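Long-range contacts in putative phosphohydrolase (PDB 3M1T), which is of unproven function but belongs to the HDOD family, related to the HD phosphohydrolases, and may act in signal transduction: residues His194-Pro205 with Tyr211-Lys222; Leu7-Leu17 with Glu180-Trp189. One frame throughout, in Å; residues are numbered along the deposited sequence. Where two conformers were deposited one is given.

Contact 1 of 2, residues His194-Pro205 with Tyr211-Lys222; sequences HLVKGIQFQNHP and YSKLAGMLAMAK
Gly198 and Ala215 bring the two backbones within 3.9 Å, CA to CA, and illustrate how small residues let helices meet closely. In this all-helical HDOD-family protein, helix segments 194-200 and 213-222 cross at -42°, their axes 7.3 Å apart at closest approach. The hollow lies over Gly198, where any CB would collide with Leu214 CB. Three bumps surround it: Ser212 OG and Leu214 CB approach Gly198 CA, and Ala215 CB dips into the notch formed by Gly198 O and Phe201 CB, 3.5 Å from Phe201 CB. Leu214 reaches back along helix 193-200, its CD1 lying 3.5 Å from His194 O, while Leu218 CD1 touches both Gly198 O and Gln202 CB.

Past the helix end, the type I turn from Phe201 to His204 swings Pro205 over the second helix. Its ring supplies the next bump: CB rests on Gly216 CA, and CG meets Ala219 CB at 3.7 Å. Tyr211 flanks the proline carbonyl, with its OH bonded to Ala247 O beyond the contact.

Water seals the seams. One molecule joins His194 O to Ser212 OG, which also caps helix 213-227 by accepting from Ala215 N; another links Pro205 O to Ser212 N. Lys197 lays its extended chain along Ser212 CB, and its NZ binds Pro210 O as well as a water shared with Tyr211 O.

At the far end Gln202 is held from two directions. Its NE2 donates an almost straight bond (166°) to Ile199 O, which lies in the amide plane, and also bonds to His138 O, fixing the amide's rotation. The bend of Lys222 at chi3 (69°) brings NZ to the oxygen end of the amide, the two side chains crossing at about a right angle, and NZ donates to a lone pair of Gln202 OE1 at 2.8 Å, in the carbonyl plane.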
loop_
_atom_site.group_PDB
_atom_site.type_symbol
_atom_site.label_atom_id
_atom_site.label_comp_id
_atom_site.label_asym_id
_atom_site.label_seq_id
_atom_site.Cartn_x
_atom_site.Cartn_y
_atom_site.Cartn_z
ATOM N N HIS A 194 -6.160 -11.424 -4.806
ATOM C CA HIS A 194 -6.466 -10.996 -3.455
ATOM C C HIS A 194 -6.053 -9.549 -3.179
ATOM O O HIS A 194 -6.790 -8.770 -2.578
ATOM C CB HIS A 194 -5.766 -11.894 -2.389
ATOM C CG HIS A 194 -6.313 -13.255 -2.297
ATOM N ND1 HIS A 194 -7.666 -13.516 -2.256
ATOM C CD2 HIS A 194 -5.687 -14.458 -2.223
ATOM C CE1 HIS A 194 -7.844 -14.833 -2.216
ATOM N NE2 HIS A 194 -6.657 -15.419 -2.176
ATOM N N LEU A 195 -4.834 -9.221 -3.587
ATOM C CA LEU A 195 -4.315 -7.883 -3.428
ATOM C C LEU A 195 -5.177 -6.892 -4.181
ATOM O O LEU A 195 -5.527 -5.802 -3.700
ATOM C CB LEU A 195 -2.844 -7.822 -3.845
ATOM C CG LEU A 195 -1.892 -8.479 -2.845
ATOM C CD1 LEU A 195 -0.485 -8.545 -3.425
ATOM C CD2 LEU A 195 -1.815 -7.700 -1.537
ATOM N N VAL A 196 -5.440 -7.195 -5.462
ATOM C CA VAL A 196 -6.252 -6.332 -6.327
ATOM C C VAL A 196 -7.619 -6.027 -5.672
ATOM O O VAL A 196 -8.014 -4.858 -5.605
ATOM C CB VAL A 196 -6.424 -6.965 -7.732
ATOM C CG1 VAL A 196 -7.432 -6.132 -8.588
ATOM C CG2 VAL A 196 -5.019 -7.099 -8.374
ATOM N N LYS A 197 -8.275 -7.057 -5.180
ATOM C CA LYS A 197 -9.623 -6.881 -4.587
ATOM C C LYS A 197 -9.524 -6.069 -3.289
ATOM O O LYS A 197 -10.408 -5.223 -3.021
ATOM C CB LYS A 197 -10.240 -8.208 -4.348
ATOM C CG LYS A 197 -11.669 -8.083 -3.781
ATOM C CD LYS A 197 -12.196 -9.468 -3.416
ATOM C CE LYS A 197 -13.656 -9.400 -2.989
ATOM N NZ LYS A 197 -14.105 -10.758 -2.618
ATOM N N GLY A 198 -8.439 -6.244 -2.545
ATOM C CA GLY A 198 -8.234 -5.428 -1.297
ATOM C C GLY A 198 -8.164 -3.965 -1.625
ATOM O O GLY A 198 -8.870 -3.150 -1.033
ATOM N N ILE A 199 -7.344 -3.619 -2.624
ATOM C CA ILE A 199 -7.207 -2.249 -3.082
ATOM C C ILE A 199 -8.557 -1.699 -3.566
ATOM O O ILE A 199 -8.954 -0.587 -3.219
ATOM C CB ILE A 199 -6.120 -2.122 -4.198
ATOM C CG1 ILE A 199 -4.786 -2.620 -3.645
ATOM C CG2 ILE A 199 -6.037 -0.673 -4.690
ATOM C CD1 ILE A 199 -3.779 -2.945 -4.785
ATOM N N GLN A 200 -9.243 -2.468 -4.410
ATOM C CA GLN A 200 -10.492 -2.076 -5.027
ATOM C C GLN A 200 -11.560 -1.658 -4.000
ATOM O O GLN A 200 -12.230 -0.652 -4.198
ATOM C CB GLN A 200 -11.016 -3.228 -5.877
ATOM C CG GLN A 200 -12.329 -2.936 -6.518
ATOM C CD GLN A 200 -12.991 -4.141 -7.145
ATOM O OE1 GLN A 200 -12.514 -5.312 -7.041
ATOM N NE2 GLN A 200 -14.110 -3.882 -7.803
ATOM N N PHE A 201 -11.656 -2.423 -2.907
ATOM C CA PHE A 201 -12.753 -2.203 -1.958
ATOM C C PHE A 201 -12.339 -1.438 -0.722
ATOM O O PHE A 201 -13.118 -1.343 0.222
ATOM C CB PHE A 201 -13.404 -3.533 -1.578
ATOM C CG PHE A 201 -14.384 -4.031 -2.598
ATOM C CD1 PHE A 201 -15.691 -3.564 -2.597
ATOM C CD2 PHE A 201 -13.979 -4.927 -3.561
ATOM C CE1 PHE A 201 -16.579 -3.977 -3.559
ATOM C CE2 PHE A 201 -14.861 -5.352 -4.549
ATOM C CZ PHE A 201 -16.164 -4.879 -4.517
ATOM N N GLN A 202 -11.146 -0.825 -0.718
ATOM C CA GLN A 202 -10.647 -0.155 0.482
ATOM C C GLN A 202 -11.617 0.891 1.109
ATOM O O GLN A 202 -11.474 1.191 2.288
ATOM C CB GLN A 202 -9.307 0.487 0.196
ATOM C CG GLN A 202 -9.368 1.653 -0.798
ATOM C CD GLN A 202 -8.000 2.169 -1.115
ATOM O OE1 GLN A 202 -7.461 3.064 -0.460
ATOM N NE2 GLN A 202 -7.345 1.513 -2.123
ATOM N N ASN A 203 -12.411 1.545 0.277
ATOM C CA ASN A 203 -13.335 2.615 0.762
ATOM C C ASN A 203 -14.737 2.132 1.056
ATOM O O ASN A 203 -15.524 2.915 1.657
ATOM C CB ASN A 203 -13.376 3.726 -0.265
ATOM C CG ASN A 203 -12.036 4.396 -0.429
ATOM O OD1 ASN A 203 -11.325 4.614 0.553
ATOM N ND2 ASN A 203 -11.660 4.674 -1.673
ATOM N N HIS A 204 -15.010 0.869 0.728
ATOM C CA HIS A 204 -16.307 0.227 0.911
ATOM C C HIS A 204 -16.199 -1.228 1.190
ATOM O O HIS A 204 -16.785 -2.050 0.498
ATOM C CB HIS A 204 -17.156 0.422 -0.319
ATOM C CG HIS A 204 -17.551 1.845 -0.510
ATOM N ND1 HIS A 204 -18.468 2.463 0.310
ATOM C CD2 HIS A 204 -17.115 2.788 -1.375
ATOM C CE1 HIS A 204 -18.604 3.723 -0.064
ATOM N NE2 HIS A 204 -17.794 3.944 -1.084
ATOM N N PRO A 205 -15.488 -1.576 2.248
ATOM C CA PRO A 205 -15.256 -3.011 2.448
ATOM C C PRO A 205 -16.497 -3.858 2.665
ATOM O O PRO A 205 -16.557 -5.007 2.218
ATOM C CB PRO A 205 -14.325 -3.054 3.656
ATOM C CG PRO A 205 -14.583 -1.774 4.348
ATOM C CD PRO A 205 -14.810 -0.769 3.275
ATOM N N TYR A 211 -16.849 -10.943 1.279
ATOM C CA TYR A 211 -16.015 -9.961 1.932
ATOM C C TYR A 211 -14.544 -10.171 1.718
ATOM O O TYR A 211 -14.052 -11.301 1.724
ATOM C CB TYR A 211 -16.302 -10.067 3.435
ATOM C CG TYR A 211 -15.658 -8.966 4.259
ATOM C CD1 TYR A 211 -16.199 -7.677 4.285
ATOM C CD2 TYR A 211 -14.550 -9.228 5.049
ATOM C CE1 TYR A 211 -15.597 -6.653 5.085
ATOM C CE2 TYR A 211 -13.995 -8.236 5.826
ATOM C CZ TYR A 211 -14.486 -6.971 5.815
ATOM O OH TYR A 211 -13.870 -6.020 6.617
ATOM N N SER A 212 -13.829 -9.069 1.512
ATOM C CA SER A 212 -12.360 -9.064 1.416
ATOM C C SER A 212 -11.773 -8.589 2.747
ATOM O O SER A 212 -11.908 -7.409 3.117
ATOM C CB SER A 212 -11.901 -8.097 0.335
ATOM O OG SER A 212 -10.480 -7.842 0.390
ATOM N N LYS A 213 -11.086 -9.501 3.425
ATOM C CA LYS A 213 -10.374 -9.087 4.654
ATOM C C LYS A 213 -9.324 -8.005 4.400
ATOM O O LYS A 213 -9.170 -7.083 5.191
ATOM C CB LYS A 213 -9.777 -10.268 5.371
ATOM C CG LYS A 213 -10.828 -11.213 5.953
ATOM C CD LYS A 213 -10.185 -12.500 6.508
ATOM C CE LYS A 213 -11.288 -13.398 7.146
ATOM N NZ LYS A 213 -10.685 -14.744 7.404
ATOM N N LEU A 214 -8.606 -8.114 3.277
ATOM C CA LEU A 214 -7.631 -7.091 2.966
ATOM C C LEU A 214 -8.239 -5.705 2.801
ATOM O O LEU A 214 -7.663 -4.735 3.276
ATOM C CB LEU A 214 -6.807 -7.470 1.725
ATOM C CG LEU A 214 -5.782 -8.549 1.964
ATOM C CD1 LEU A 214 -5.262 -8.980 0.566
ATOM C CD2 LEU A 214 -4.527 -8.012 2.786
ATOM N N ALA A 215 -9.394 -5.598 2.157
ATOM C CA ALA A 215 -10.065 -4.324 2.018
ATOM C C ALA A 215 -10.483 -3.800 3.393
ATOM O O ALA A 215 -10.338 -2.623 3.621
ATOM C CB ALA A 215 -11.291 -4.416 1.097
ATOM N N GLY A 216 -10.939 -4.693 4.241
ATOM C CA GLY A 216 -11.332 -4.300 5.616
ATOM C C GLY A 216 -10.128 -3.791 6.376
ATOM O O GLY A 216 -10.202 -2.778 7.103
HETATM N N MSE A 217 -9.016 -4.512 6.251
HETATM C CA MSE A 217 -7.747 -4.066 6.889
HETATM C C MSE A 217 -7.340 -2.702 6.385
HETATM O O MSE A 217 -6.909 -1.817 7.175
HETATM C CB MSE A 217 -6.594 -5.063 6.639
HETATM C CG MSE A 217 -6.716 -6.367 7.428
HETATM SE SE MSE A 217 -5.283 -7.542 7.078
HETATM C CE MSE A 217 -6.182 -8.935 6.075
ATOM N N LEU A 218 -7.366 -2.494 5.050
ATOM C CA LEU A 218 -7.022 -1.202 4.503
ATOM C C LEU A 218 -7.923 -0.113 5.069
ATOM O O LEU A 218 -7.452 0.966 5.498
ATOM C CB LEU A 218 -7.057 -1.134 2.976
ATOM C CG LEU A 218 -5.919 -1.750 2.224
ATOM C CD1 LEU A 218 -6.299 -1.642 0.725
ATOM C CD2 LEU A 218 -4.576 -1.059 2.574
ATOM N N ALA A 219 -9.216 -0.382 5.087
ATOM C CA ALA A 219 -10.166 0.644 5.576
ATOM C C ALA A 219 -9.825 1.064 7.015
ATOM O O ALA A 219 -9.776 2.272 7.343
ATOM C CB ALA A 219 -11.575 0.133 5.474
HETATM N N MSE A 220 -9.582 0.068 7.849
HETATM C CA MSE A 220 -9.256 0.274 9.254
HETATM C C MSE A 220 -7.922 1.004 9.422
HETATM O O MSE A 220 -7.813 2.033 10.104
HETATM C CB MSE A 220 -9.283 -1.045 9.995
HETATM C CG MSE A 220 -8.816 -0.927 11.438
HETATM SE SE MSE A 220 -9.625 -2.337 12.485
HETATM C CE MSE A 220 -9.207 -1.611 14.276
ATOM N N ALA A 221 -6.900 0.511 8.711
ATOM C CA ALA A 221 -5.534 1.034 8.798
ATOM C C ALA A 221 -5.488 2.487 8.304
ATOM O O ALA A 221 -4.812 3.344 8.890
ATOM C CB ALA A 221 -4.575 0.127 8.000
ATOM N N LYS A 222 -6.217 2.785 7.219
ATOM C CA LYS A 222 -6.264 4.151 6.703
ATOM C C LYS A 222 -6.845 5.157 7.691
ATOM O O LYS A 222 -6.354 6.265 7.802
ATOM C CB LYS A 222 -7.056 4.218 5.402
ATOM C CG LYS A 222 -6.356 3.580 4.229
ATOM C CD LYS A 222 -7.264 3.531 3.028
ATOM C CE LYS A 222 -7.560 4.907 2.432
ATOM N NZ LYS A 222 -8.629 4.845 1.390
HETATM O O HOH W 1 -8.967 -9.566 -1.002
HETATM O O HOH W 2 -12.470 -12.074 -0.593
HETATM O O HOH W 3 -9.095 6.010 -1.811
HETATM O O HOH W 4 -14.192 -6.281 1.801
#

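Contact 2 of 2, residues Leu7-Leu17 with Glu180-Trp189; sequences LLQKVDELPRL and EIGALLAQSW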
loop_
_atom_site.group_PDB
_atom_site.type_symbol
_atom_site.label_atom_id
_atom_site.label_comp_id
_atom_site.label_asym_id
_atom_site.label_seq_id
_atom_site.Cartn_x
_atom_site.Cartn_y
_atom_site.Cartn_z
ATOM N N LEU A 7 -13.133 2.502 -16.874
ATOM C CA LEU A 7 -11.919 2.024 -16.218
ATOM C C LEU A 7 -11.077 1.275 -17.248
ATOM O O LEU A 7 -9.886 1.523 -17.369
ATOM C CB LEU A 7 -12.244 1.141 -15.004
ATOM C CG LEU A 7 -11.047 0.585 -14.254
ATOM C CD1 LEU A 7 -10.234 1.743 -13.594
ATOM C CD2 LEU A 7 -11.436 -0.502 -13.176
ATOM N N LEU A 8 -11.718 0.406 -17.997
ATOM C CA LEU A 8 -10.970 -0.398 -18.984
ATOM C C LEU A 8 -10.313 0.468 -20.073
ATOM O O LEU A 8 -9.263 0.055 -20.639
ATOM C CB LEU A 8 -11.855 -1.497 -19.545
ATOM C CG LEU A 8 -12.322 -2.555 -18.565
ATOM C CD1 LEU A 8 -13.210 -3.555 -19.379
ATOM C CD2 LEU A 8 -11.079 -3.259 -17.911
ATOM N N GLN A 9 -10.865 1.656 -20.356
ATOM C CA GLN A 9 -10.238 2.544 -21.307
ATOM C C GLN A 9 -8.862 3.017 -20.854
ATOM O O GLN A 9 -8.133 3.612 -21.654
ATOM C CB GLN A 9 -11.148 3.738 -21.597
ATOM C CG GLN A 9 -12.573 3.345 -21.873
ATOM C CD GLN A 9 -12.669 2.310 -22.956
ATOM O OE1 GLN A 9 -12.207 2.568 -24.065
ATOM N NE2 GLN A 9 -13.243 1.120 -22.652
ATOM N N LYS A 10 -8.530 2.825 -19.572
ATOM C CA LYS A 10 -7.233 3.202 -19.041
ATOM C C LYS A 10 -6.131 2.167 -19.183
ATOM O O LYS A 10 -4.962 2.467 -18.935
ATOM C CB LYS A 10 -7.317 3.561 -17.541
ATOM C CG LYS A 10 -8.340 4.629 -17.192
ATOM C CD LYS A 10 -7.873 5.976 -17.745
ATOM C CE LYS A 10 -8.583 6.370 -18.973
ATOM N NZ LYS A 10 -7.987 7.737 -19.438
ATOM N N VAL A 11 -6.494 0.953 -19.601
ATOM C CA VAL A 11 -5.554 -0.169 -19.518
ATOM C C VAL A 11 -4.269 0.040 -20.323
ATOM O O VAL A 11 -3.172 -0.344 -19.865
ATOM C CB VAL A 11 -6.201 -1.524 -19.890
ATOM C CG1 VAL A 11 -7.385 -1.807 -18.992
ATOM C CG2 VAL A 11 -6.572 -1.583 -21.376
ATOM N N ASP A 12 -4.397 0.651 -21.498
ATOM C CA ASP A 12 -3.236 0.907 -22.349
ATOM C C ASP A 12 -2.556 2.222 -22.051
ATOM O O ASP A 12 -1.579 2.587 -22.698
ATOM C CB ASP A 12 -3.607 0.754 -23.823
ATOM C CG ASP A 12 -4.610 1.779 -24.290
ATOM O OD1 ASP A 12 -5.080 2.602 -23.478
ATOM O OD2 ASP A 12 -4.947 1.733 -25.501
ATOM N N GLU A 13 -3.025 2.902 -21.023
ATOM C CA GLU A 13 -2.400 4.131 -20.567
ATOM C C GLU A 13 -1.573 3.967 -19.310
ATOM O O GLU A 13 -0.840 4.875 -18.929
ATOM C CB GLU A 13 -3.490 5.183 -20.364
ATOM C CG GLU A 13 -4.117 5.548 -21.698
ATOM C CD GLU A 13 -5.347 6.441 -21.533
ATOM O OE1 GLU A 13 -5.522 7.025 -20.452
ATOM O OE2 GLU A 13 -6.122 6.519 -22.504
ATOM N N LEU A 14 -1.676 2.828 -18.639
ATOM C CA LEU A 14 -1.039 2.678 -17.369
ATOM C C LEU A 14 0.477 2.646 -17.541
ATOM O O LEU A 14 0.966 2.160 -18.575
ATOM C CB LEU A 14 -1.468 1.343 -16.692
ATOM C CG LEU A 14 -2.932 1.245 -16.302
ATOM C CD1 LEU A 14 -3.282 -0.171 -15.866
ATOM C CD2 LEU A 14 -3.260 2.202 -15.154
ATOM N N PRO A 15 1.189 3.056 -16.525
ATOM C CA PRO A 15 2.621 2.971 -16.596
ATOM C C PRO A 15 3.099 1.543 -16.662
ATOM O O PRO A 15 2.491 0.650 -16.052
ATOM C CB PRO A 15 3.070 3.603 -15.309
ATOM C CG PRO A 15 1.973 3.494 -14.430
ATOM C CD PRO A 15 0.761 3.671 -15.265
ATOM N N ARG A 16 4.170 1.361 -17.412
ATOM C CA ARG A 16 4.751 0.060 -17.639
ATOM C C ARG A 16 6.026 -0.063 -16.839
ATOM O O ARG A 16 6.850 0.869 -16.795
ATOM C CB ARG A 16 5.076 -0.119 -19.102
ATOM C CG ARG A 16 3.910 -0.693 -19.903
ATOM C CD ARG A 16 4.356 -1.934 -20.616
ATOM N NE ARG A 16 4.197 -1.772 -22.053
ATOM C CZ ARG A 16 4.824 -2.514 -22.963
ATOM N NH1 ARG A 16 5.672 -3.475 -22.598
ATOM N NH2 ARG A 16 4.615 -2.278 -24.261
ATOM N N LEU A 17 6.200 -1.216 -16.196
ATOM C CA LEU A 17 7.462 -1.507 -15.524
ATOM C C LEU A 17 8.552 -1.817 -16.546
ATOM O O LEU A 17 8.298 -2.471 -17.549
ATOM C CB LEU A 17 7.291 -2.695 -14.598
ATOM C CG LEU A 17 6.315 -2.469 -13.441
ATOM C CD1 LEU A 17 6.153 -3.851 -12.689
ATOM C CD2 LEU A 17 6.818 -1.306 -12.548
ATOM N N GLU A 180 -10.246 1.978 -7.717
ATOM C CA GLU A 180 -10.432 1.128 -8.894
ATOM C C GLU A 180 -9.205 1.196 -9.808
ATOM O O GLU A 180 -8.703 0.150 -10.297
ATOM C CB GLU A 180 -11.667 1.533 -9.643
ATOM C CG GLU A 180 -12.918 1.127 -8.921
ATOM C CD GLU A 180 -14.173 1.562 -9.630
ATOM O OE1 GLU A 180 -14.191 2.619 -10.315
ATOM O OE2 GLU A 180 -15.157 0.800 -9.488
ATOM N N ILE A 181 -8.679 2.404 -10.083
ATOM C CA ILE A 181 -7.534 2.517 -10.972
ATOM C C ILE A 181 -6.262 2.013 -10.275
ATOM O O ILE A 181 -5.421 1.420 -10.952
ATOM C CB ILE A 181 -7.358 3.921 -11.636
ATOM C CG1 ILE A 181 -6.508 3.768 -12.894
ATOM C CG2 ILE A 181 -6.906 4.981 -10.613
ATOM C CD1 ILE A 181 -6.422 5.081 -13.732
ATOM N N GLY A 182 -6.132 2.186 -8.968
ATOM C CA GLY A 182 -5.036 1.582 -8.217
ATOM C C GLY A 182 -5.100 0.054 -8.280
ATOM O O GLY A 182 -4.060 -0.618 -8.431
ATOM N N ALA A 183 -6.296 -0.480 -8.204
ATOM C CA ALA A 183 -6.468 -1.918 -8.337
ATOM C C ALA A 183 -6.095 -2.399 -9.747
ATOM O O ALA A 183 -5.451 -3.447 -9.937
ATOM C CB ALA A 183 -7.926 -2.332 -8.010
ATOM N N LEU A 184 -6.545 -1.634 -10.728
ATOM C CA LEU A 184 -6.218 -1.942 -12.139
ATOM C C LEU A 184 -4.736 -1.936 -12.360
ATOM O O LEU A 184 -4.241 -2.833 -13.077
ATOM C CB LEU A 184 -6.883 -0.921 -13.054
ATOM C CG LEU A 184 -6.857 -1.262 -14.512
ATOM C CD1 LEU A 184 -7.844 -2.395 -14.814
ATOM C CD2 LEU A 184 -7.149 -0.033 -15.410
ATOM N N LEU A 185 -4.013 -0.990 -11.782
ATOM C CA LEU A 185 -2.527 -0.936 -11.876
ATOM C C LEU A 185 -1.958 -2.218 -11.253
ATOM O O LEU A 185 -1.081 -2.865 -11.852
ATOM C CB LEU A 185 -1.946 0.302 -11.184
ATOM C CG LEU A 185 -0.432 0.449 -11.310
ATOM C CD1 LEU A 185 -0.035 0.640 -12.794
ATOM C CD2 LEU A 185 0.100 1.527 -10.413
ATOM N N ALA A 186 -2.390 -2.533 -10.041
ATOM C CA ALA A 186 -1.871 -3.732 -9.352
ATOM C C ALA A 186 -2.121 -4.954 -10.193
ATOM O O ALA A 186 -1.256 -5.831 -10.279
ATOM C CB ALA A 186 -2.493 -3.869 -7.970
ATOM N N GLN A 187 -3.273 -5.061 -10.807
ATOM C CA GLN A 187 -3.605 -6.175 -11.669
ATOM C C GLN A 187 -2.652 -6.195 -12.883
ATOM O O GLN A 187 -2.084 -7.247 -13.252
ATOM C CB GLN A 187 -5.036 -6.085 -12.119
ATOM C CG GLN A 187 -5.509 -7.296 -12.880
ATOM C CD GLN A 187 -6.949 -7.153 -13.234
ATOM O OE1 GLN A 187 -7.275 -6.362 -14.138
ATOM N NE2 GLN A 187 -7.833 -7.794 -12.450
ATOM N N SER A 188 -2.449 -5.029 -13.497
ATOM C CA SER A 188 -1.581 -4.949 -14.665
ATOM C C SER A 188 -0.135 -5.326 -14.345
ATOM O O SER A 188 0.593 -5.890 -15.197
ATOM C CB SER A 188 -1.646 -3.537 -15.215
ATOM O OG SER A 188 -0.829 -3.308 -16.358
ATOM N N TRP A 189 0.308 -4.987 -13.146
ATOM C CA TRP A 189 1.644 -5.252 -12.668
ATOM C C TRP A 189 1.784 -6.667 -12.055
ATOM O O TRP A 189 2.828 -6.984 -11.518
ATOM C CB TRP A 189 2.128 -4.199 -11.717
ATOM C CG TRP A 189 2.491 -2.865 -12.313
ATOM C CD1 TRP A 189 2.390 -2.511 -13.616
ATOM C CD2 TRP A 189 3.045 -1.726 -11.612
ATOM N NE1 TRP A 189 2.845 -1.199 -13.766
ATOM C CE2 TRP A 189 3.236 -0.712 -12.556
ATOM C CE3 TRP A 189 3.322 -1.461 -10.269
ATOM C CZ2 TRP A 189 3.749 0.542 -12.208
ATOM C CZ3 TRP A 189 3.819 -0.216 -9.922
ATOM C CH2 TRP A 189 4.028 0.753 -10.896
HETATM O O HOH W 5 -2.393 -2.687 -18.548
HETATM O O HOH W 6 1.492 -1.843 -16.838
#
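Leu17 lies over one face of the Trp189 indole, its CD2 making a CH-pi contact 3.6 Å from the centroid of the six-membered ring and 14° off the normal. Leu185 CD1 covers the opposite face, and the edge is held too: NE1 donates to Pro15 O at 3.0 Å, almost in the ring plane though above the plane of the carbonyl. With CG anti to its own carbonyl carbon (chi1 -73°), the tryptophan turns its ring back to the N-terminal segment 7-17, a buried aromatic gripped on both faces and by its one N-H. With an alanine here, Pro15 O is likely to lose its indole donor and a gap to open between Leu17 and Leu185.

Further along, Leu14 points at the helix, its CD1 touching both Ser188 CB, at 3.8 Å, and Leu184 CD2. That Leu184 methyl is a shared contact point, met also by Val11 CG1, Lys10 CB and the Leu7 carbonyl oxygen. Leu7 CD1 packs 3.8 Å from Ile181 CA, and Pro15 CG touches Leu185 CD1, the two side chains crossing at about a right angle.

Behind these contacts a type I turn from Leu8 to Val11 bends the segment, and a salt bridge from Lys10 NZ to Glu13 OE1 probably steadies it. Two waters tie Ser188 OG to Val11 O and Pro15 O, the latter oxygen thus receiving both water and indole.

Segment 7-17 runs over one side of helix 178-188. Helix 140-148 adds Leu144 against Pro15 and Leu185, Ala94 of helix 79-94 touches Leu17 and Trp189, and helix 193-200 packs along Ala183 and Ala186.

In the fold
Helices 178-188 and 193-200, consecutive in the chain, join the two contacts: Val196 and Ile199 of contact 1 pack against Ala183, Ala186 and Gln187 of contact 2, although the contact centres are about 18 Å apart. Both are partly buried. Contact 1 is the more core-like, its centre about 11 Å from that of the chain against about 15 Å for contact 2, which lies nearer the surface and includes several exposed residues. Contact 1 is local, linking neighbouring helices through small residues at close range, with a lysine-amide bond at its margin. Contact 2 closes a span of 162 intervening residues by laying an irregular segment on a helix; leucines and an indole do most of its work.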